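PDB 4EDP: ABC transporter, substrate-binding protein from Clostridium perfringens, which probably binds a solute outside the cell membrane and delivers it to an ABC importer. Local coordinates for residues G104-N116 and N270-N284. Numbering follows the deposited sequence. Where two conformers were deposited one is given.
Sequences GIFDKLDYSKIPN and NKNSKNKDLAYEFIN. With ACT (acetate ion), chain H.
In this periplasmic-binding-protein fold, the loop after helix 94-103 runs beside the end of strand 262-269 and along most of helix 276-286. Phe106 and Asn270 form a single backbone bridge, and beside it Lys271 N donates to Ile105 O at 2.8 Å, almost straight. Asp107 is also backbone hydrogen-bonded to Ile269. The Lys271 side chain bends at its third torsion (chi3 -66°), which brings NZ to Gly104 O. It donates there from above the carbonyl plane, and also to an acetate ion, probably from the crystallisation liquor. Gly104 itself closes helix 94-103 in a Schellman motif.

Lys276 reaches out with its chain extended beyond CG. Its NZ meets Asp107 OD2 on the syn side at 2.7 Å, a salt bridge, and also donates to Lys271 O. A water joins the same OD2 to Tyr280 OH.

Tyr280 lies at the middle of the contact. The Lys113 side chain crosses that of Tyr280 at about a right angle and sets CD over one ring face, 3.7 Å from the centroid, a CH-pi contact. Ile114 CG1 sits at the ring edge, 3.8 Å from Tyr280 CD1. Asp110 N donates to Tyr280 OH at 3.1 Å. Deeper in, Ile114 CD1 and Leu109 CD1 pack on Ile283, which also touches Ile269. Lys113 NZ forms a long, weak salt bridge with Asp277.

At the far end Asn284 takes two bonds from Asn116. Asn116 N meets Asn284 OD1 and Asn116 ND2 meets Asn284 O, both at 2.8 Å. Asn284 O lies in the plane of the Asn116 amide, so the ND2 bond holds that amide's rotation, while the other orients the Asn284 amide. Tyr280 thus has apolar and polar partners between the Lys276 salt bridge and the asparagine pair, and the Lys276 charge probably stabilises Asp107 as a carboxylate.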
loop_
_atom_site.group_PDB
_atom_site.type_symbol
_atom_site.label_atom_id
_atom_site.label_comp_id
_atom_site.label_asym_id
_atom_site.label_seq_id
_atom_site.Cartn_x
_atom_site.Cartn_y
_atom_site.Cartn_z
ATOM N N GLY A 104 8.493 3.423 19.408
ATOM C CA GLY A 104 7.758 3.776 20.616
ATOM C C GLY A 104 7.056 5.113 20.546
ATOM O O GLY A 104 6.753 5.706 21.585
ATOM N N ILE A 105 6.772 5.555 19.325
ATOM C CA ILE A 105 6.132 6.846 19.062
ATOM C C ILE A 105 4.615 6.857 19.110
ATOM O O ILE A 105 4.008 7.908 19.328
ATOM C CB ILE A 105 6.476 7.324 17.633
ATOM C CG1 ILE A 105 7.988 7.304 17.419
ATOM C CG2 ILE A 105 5.886 8.712 17.363
ATOM C CD1 ILE A 105 8.742 8.076 18.464
ATOM N N PHE A 106 4.010 5.691 18.914
ATOM C CA PHE A 106 2.560 5.574 18.816
ATOM C C PHE A 106 1.924 4.742 19.920
ATOM O O PHE A 106 2.511 3.791 20.416
ATOM C CB PHE A 106 2.165 4.929 17.479
ATOM C CG PHE A 106 2.721 5.625 16.265
ATOM C CD1 PHE A 106 2.626 7.000 16.137
ATOM C CD2 PHE A 106 3.230 4.896 15.204
ATOM C CE1 PHE A 106 3.113 7.641 15.013
ATOM C CE2 PHE A 106 3.715 5.536 14.063
ATOM C CZ PHE A 106 3.649 6.909 13.972
ATOM N N ASP A 107 0.697 5.088 20.268
ATOM C CA ASP A 107 -0.018 4.342 21.285
ATOM C C ASP A 107 -0.678 3.063 20.803
ATOM O O ASP A 107 -1.185 3.008 19.676
ATOM C CB ASP A 107 -1.220 5.152 21.802
ATOM C CG ASP A 107 -0.896 6.088 22.935
ATOM O OD1 ASP A 107 0.255 6.132 23.424
ATOM O OD2 ASP A 107 -1.857 6.758 23.367
ATOM N N LYS A 108 -0.672 2.030 21.646
ATOM C CA LYS A 108 -1.404 0.800 21.337
ATOM C C LYS A 108 -2.844 1.278 21.573
ATOM O O LYS A 108 -3.147 1.830 22.632
ATOM C CB LYS A 108 -1.006 -0.344 22.270
ATOM C CG LYS A 108 -1.630 -1.696 21.925
ATOM C CD LYS A 108 -1.270 -2.737 22.971
ATOM C CE LYS A 108 -1.885 -4.108 22.687
ATOM N NZ LYS A 108 -1.300 -4.765 21.492
ATOM N N LEU A 109 -3.728 1.079 20.604
ATOM C CA LEU A 109 -5.082 1.635 20.692
ATOM C C LEU A 109 -6.163 0.837 21.387
ATOM O O LEU A 109 -6.200 -0.385 21.309
ATOM C CB LEU A 109 -5.562 1.976 19.293
ATOM C CG LEU A 109 -4.701 2.947 18.472
ATOM C CD1 LEU A 109 -5.401 3.216 17.129
ATOM C CD2 LEU A 109 -4.453 4.260 19.237
ATOM N N ASP A 110 -7.038 1.568 22.068
ATOM C CA ASP A 110 -8.190 0.986 22.735
ATOM C C ASP A 110 -9.294 0.999 21.692
ATOM O O ASP A 110 -9.945 2.010 21.471
ATOM C CB ASP A 110 -8.567 1.798 23.958
ATOM C CG ASP A 110 -9.805 1.281 24.646
ATOM O OD1 ASP A 110 -10.411 0.301 24.162
ATOM O OD2 ASP A 110 -10.171 1.873 25.679
ATOM N N TYR A 111 -9.487 -0.133 21.026
ATOM C CA TYR A 111 -10.491 -0.217 19.976
ATOM C C TYR A 111 -11.939 -0.121 20.462
ATOM O O TYR A 111 -12.859 -0.040 19.636
ATOM C CB TYR A 111 -10.258 -1.447 19.065
ATOM C CG TYR A 111 -9.207 -1.183 18.011
ATOM C CD1 TYR A 111 -7.860 -1.399 18.261
ATOM C CD2 TYR A 111 -9.563 -0.632 16.786
ATOM C CE1 TYR A 111 -6.902 -1.118 17.297
ATOM C CE2 TYR A 111 -8.634 -0.368 15.828
ATOM C CZ TYR A 111 -7.302 -0.593 16.080
ATOM O OH TYR A 111 -6.389 -0.319 15.073
ATOM N N SER A 112 -12.156 -0.098 21.773
ATOM C CA SER A 112 -13.516 0.078 22.280
ATOM C C SER A 112 -13.966 1.520 21.949
ATOM O O SER A 112 -15.156 1.829 21.978
ATOM C CB SER A 112 -13.617 -0.195 23.785
ATOM O OG SER A 112 -12.995 0.802 24.577
ATOM N N LYS A 113 -12.999 2.377 21.618
ATOM C CA LYS A 113 -13.251 3.779 21.257
ATOM C C LYS A 113 -13.328 4.000 19.749
ATOM O O LYS A 113 -13.493 5.133 19.279
ATOM C CB LYS A 113 -12.119 4.646 21.820
ATOM C CG LYS A 113 -12.119 4.791 23.324
ATOM C CD LYS A 113 -10.813 5.465 23.781
ATOM C CE LYS A 113 -10.975 6.235 25.056
ATOM N NZ LYS A 113 -11.734 7.497 24.783
ATOM N N ILE A 114 -13.206 2.921 18.982
ATOM C CA ILE A 114 -13.224 2.999 17.520
ATOM C C ILE A 114 -14.216 1.940 17.016
ATOM O O ILE A 114 -13.833 0.971 16.346
ATOM C CB ILE A 114 -11.808 2.757 16.945
ATOM C CG1 ILE A 114 -10.769 3.601 17.696
ATOM C CG2 ILE A 114 -11.765 3.026 15.409
ATOM C CD1 ILE A 114 -9.318 3.446 17.176
ATOM N N PRO A 115 -15.510 2.146 17.286
ATOM C CA PRO A 115 -16.487 1.130 16.889
ATOM C C PRO A 115 -16.555 0.861 15.394
ATOM O O PRO A 115 -16.841 -0.274 14.997
ATOM C CB PRO A 115 -17.812 1.682 17.423
ATOM C CG PRO A 115 -17.570 3.155 17.560
ATOM C CD PRO A 115 -16.152 3.276 17.976
ATOM N N ASN A 116 -16.217 1.858 14.571
ATOM C CA ASN A 116 -16.251 1.678 13.115
ATOM C C ASN A 116 -15.245 0.668 12.602
ATOM O O ASN A 116 -15.376 0.184 11.486
ATOM C CB ASN A 116 -16.140 3.019 12.373
ATOM C CG ASN A 116 -17.434 3.826 12.464
ATOM O OD1 ASN A 116 -18.518 3.232 12.593
ATOM N ND2 ASN A 116 -17.343 5.167 12.383
ATOM N N ASN A 270 -0.251 9.642 18.201
ATOM C CA ASN A 270 1.066 9.865 18.797
ATOM C C ASN A 270 1.018 9.794 20.315
ATOM O O ASN A 270 0.128 10.328 20.957
ATOM C CB ASN A 270 1.682 11.177 18.328
ATOM C CG ASN A 270 1.923 11.187 16.862
ATOM O OD1 ASN A 270 0.987 11.024 16.071
ATOM N ND2 ASN A 270 3.184 11.393 16.464
ATOM N N LYS A 271 1.987 9.091 20.871
ATOM C CA LYS A 271 2.063 8.872 22.301
ATOM C C LYS A 271 2.161 10.183 23.093
ATOM O O LYS A 271 1.633 10.275 24.206
ATOM C CB LYS A 271 3.244 7.940 22.586
ATOM C CG LYS A 271 3.363 7.477 24.013
ATOM C CD LYS A 271 4.445 6.403 24.150
ATOM C CE LYS A 271 4.073 5.129 23.414
ATOM N NZ LYS A 271 5.138 4.087 23.536
ATOM N N ASN A 272 2.781 11.204 22.503
ATOM C CA ASN A 272 2.949 12.490 23.181
ATOM C C ASN A 272 1.719 13.413 23.028
ATOM O O ASN A 272 1.679 14.506 23.591
ATOM C CB ASN A 272 4.225 13.178 22.658
ATOM C CG ASN A 272 4.696 14.325 23.546
ATOM O OD1 ASN A 272 4.630 14.246 24.772
ATOM N ND2 ASN A 272 5.213 15.387 22.924
ATOM N N SER A 273 0.708 12.970 22.283
ATOM C CA SER A 273 -0.497 13.771 22.089
ATOM C C SER A 273 -1.188 14.154 23.388
ATOM O O SER A 273 -1.285 13.349 24.314
ATOM C CB SER A 273 -1.511 13.022 21.231
ATOM O OG SER A 273 -2.703 13.775 21.104
ATOM N N LYS A 274 -1.681 15.389 23.423
ATOM C CA LYS A 274 -2.419 15.934 24.552
ATOM C C LYS A 274 -3.884 16.126 24.147
ATOM O O LYS A 274 -4.619 16.870 24.784
ATOM C CB LYS A 274 -1.808 17.278 24.977
ATOM C CG LYS A 274 -0.319 17.210 25.309
ATOM C CD LYS A 274 -0.019 16.185 26.411
ATOM C CE LYS A 274 1.464 16.208 26.843
ATOM N NZ LYS A 274 2.405 15.814 25.752
ATOM N N ASN A 275 -4.297 15.447 23.074
ATOM C CA ASN A 275 -5.658 15.524 22.556
ATOM C C ASN A 275 -6.111 14.130 22.098
ATOM O O ASN A 275 -6.688 13.975 21.031
ATOM C CB ASN A 275 -5.676 16.461 21.345
ATOM C CG ASN A 275 -5.223 17.873 21.679
ATOM O OD1 ASN A 275 -5.853 18.564 22.476
ATOM N ND2 ASN A 275 -4.152 18.323 21.030
ATOM N N LYS A 276 -5.868 13.113 22.907
ATOM C CA LYS A 276 -6.194 11.740 22.483
ATOM C C LYS A 276 -7.677 11.420 22.296
ATOM O O LYS A 276 -8.039 10.676 21.383
ATOM C CB LYS A 276 -5.501 10.731 23.394
ATOM C CG LYS A 276 -3.982 10.823 23.272
ATOM C CD LYS A 276 -3.274 9.800 24.133
ATOM C CE LYS A 276 -1.782 9.881 23.958
ATOM N NZ LYS A 276 -1.100 8.892 24.855
ATOM N N ASP A 277 -8.554 11.970 23.130
ATOM C CA ASP A 277 -9.980 11.691 22.946
ATOM C C ASP A 277 -10.429 12.139 21.557
ATOM O O ASP A 277 -11.127 11.395 20.863
ATOM C CB ASP A 277 -10.821 12.366 24.021
ATOM C CG ASP A 277 -10.654 11.714 25.367
ATOM O OD1 ASP A 277 -10.232 10.539 25.404
ATOM O OD2 ASP A 277 -10.959 12.364 26.381
ATOM N N LEU A 278 -10.007 13.339 21.155
ATOM C CA LEU A 278 -10.347 13.883 19.846
ATOM C C LEU A 278 -9.679 13.038 18.741
ATOM O O LEU A 278 -10.251 12.835 17.662
ATOM C CB LEU A 278 -9.874 15.338 19.747
ATOM C CG LEU A 278 -10.317 16.151 18.534
ATOM C CD1 LEU A 278 -11.828 16.360 18.557
ATOM C CD2 LEU A 278 -9.605 17.508 18.490
ATOM N N ALA A 279 -8.459 12.577 19.010
ATOM C CA ALA A 279 -7.718 11.728 18.068
ATOM C C ALA A 279 -8.498 10.440 17.797
ATOM O O ALA A 279 -8.625 10.018 16.642
ATOM C CB ALA A 279 -6.332 11.409 18.613
ATOM N N TYR A 280 -9.007 9.809 18.860
ATOM C CA TYR A 280 -9.816 8.598 18.692
ATOM C C TYR A 280 -11.074 8.888 17.872
ATOM O O TYR A 280 -11.440 8.108 17.003
ATOM C CB TYR A 280 -10.218 8.000 20.038
ATOM C CG TYR A 280 -9.180 7.101 20.651
ATOM C CD1 TYR A 280 -9.039 5.795 20.208
ATOM C CD2 TYR A 280 -8.365 7.530 21.689
ATOM C CE1 TYR A 280 -8.099 4.952 20.770
ATOM C CE2 TYR A 280 -7.419 6.686 22.260
ATOM C CZ TYR A 280 -7.293 5.401 21.795
ATOM O OH TYR A 280 -6.359 4.536 22.333
ATOM N N GLU A 281 -11.754 9.995 18.170
ATOM C CA GLU A 281 -12.954 10.376 17.424
ATOM C C GLU A 281 -12.626 10.527 15.947
ATOM O O GLU A 281 -13.401 10.112 15.078
ATOM C CB GLU A 281 -13.577 11.677 17.985
ATOM C CG GLU A 281 -14.230 11.495 19.344
ATOM C CD GLU A 281 -14.715 12.797 19.962
ATOM O OE1 GLU A 281 -14.331 13.881 19.489
ATOM O OE2 GLU A 281 -15.460 12.730 20.947
ATOM N N PHE A 282 -11.474 11.111 15.651
ATOM C CA PHE A 282 -11.095 11.302 14.275
ATOM C C PHE A 282 -10.836 9.987 13.537
ATOM O O PHE A 282 -11.275 9.827 12.387
ATOM C CB PHE A 282 -9.874 12.208 14.124
ATOM C CG PHE A 282 -9.528 12.453 12.694
ATOM C CD1 PHE A 282 -10.092 13.501 12.005
ATOM C CD2 PHE A 282 -8.702 11.585 12.017
ATOM C CE1 PHE A 282 -9.819 13.698 10.666
ATOM C CE2 PHE A 282 -8.411 11.782 10.676
ATOM C CZ PHE A 282 -8.966 12.837 10.003
ATOM N N ILE A 283 -10.143 9.050 14.173
ATOM C CA ILE A 283 -9.863 7.756 13.518
ATOM C C ILE A 283 -11.180 7.044 13.244
ATOM O O ILE A 283 -11.401 6.495 12.149
ATOM C CB ILE A 283 -8.879 6.891 14.335
ATOM C CG1 ILE A 283 -7.515 7.586 14.405
ATOM C CG2 ILE A 283 -8.751 5.457 13.730
ATOM C CD1 ILE A 283 -6.426 6.830 15.197
ATOM N N ASN A 284 -12.075 7.068 14.229
ATOM C CA ASN A 284 -13.388 6.452 14.076
ATOM C C ASN A 284 -14.146 7.093 12.908
ATOM O O ASN A 284 -14.810 6.409 12.123
ATOM C CB ASN A 284 -14.198 6.558 15.366
ATOM C CG ASN A 284 -15.453 5.724 15.324
ATOM O OD1 ASN A 284 -15.406 4.522 15.073
ATOM N ND2 ASN A 284 -16.584 6.350 15.597
HETATM C C ACT H . 5.413 0.486 22.113
HETATM O O ACT H . 4.167 0.439 22.192
HETATM O OXT ACT H . 5.959 1.320 22.862
HETATM C CH3 ACT H . 6.206 -0.397 21.189
HETATM O O HOH W 1 4.938 10.370 20.295
HETATM O O HOH W 2 -4.564 5.722 23.768
#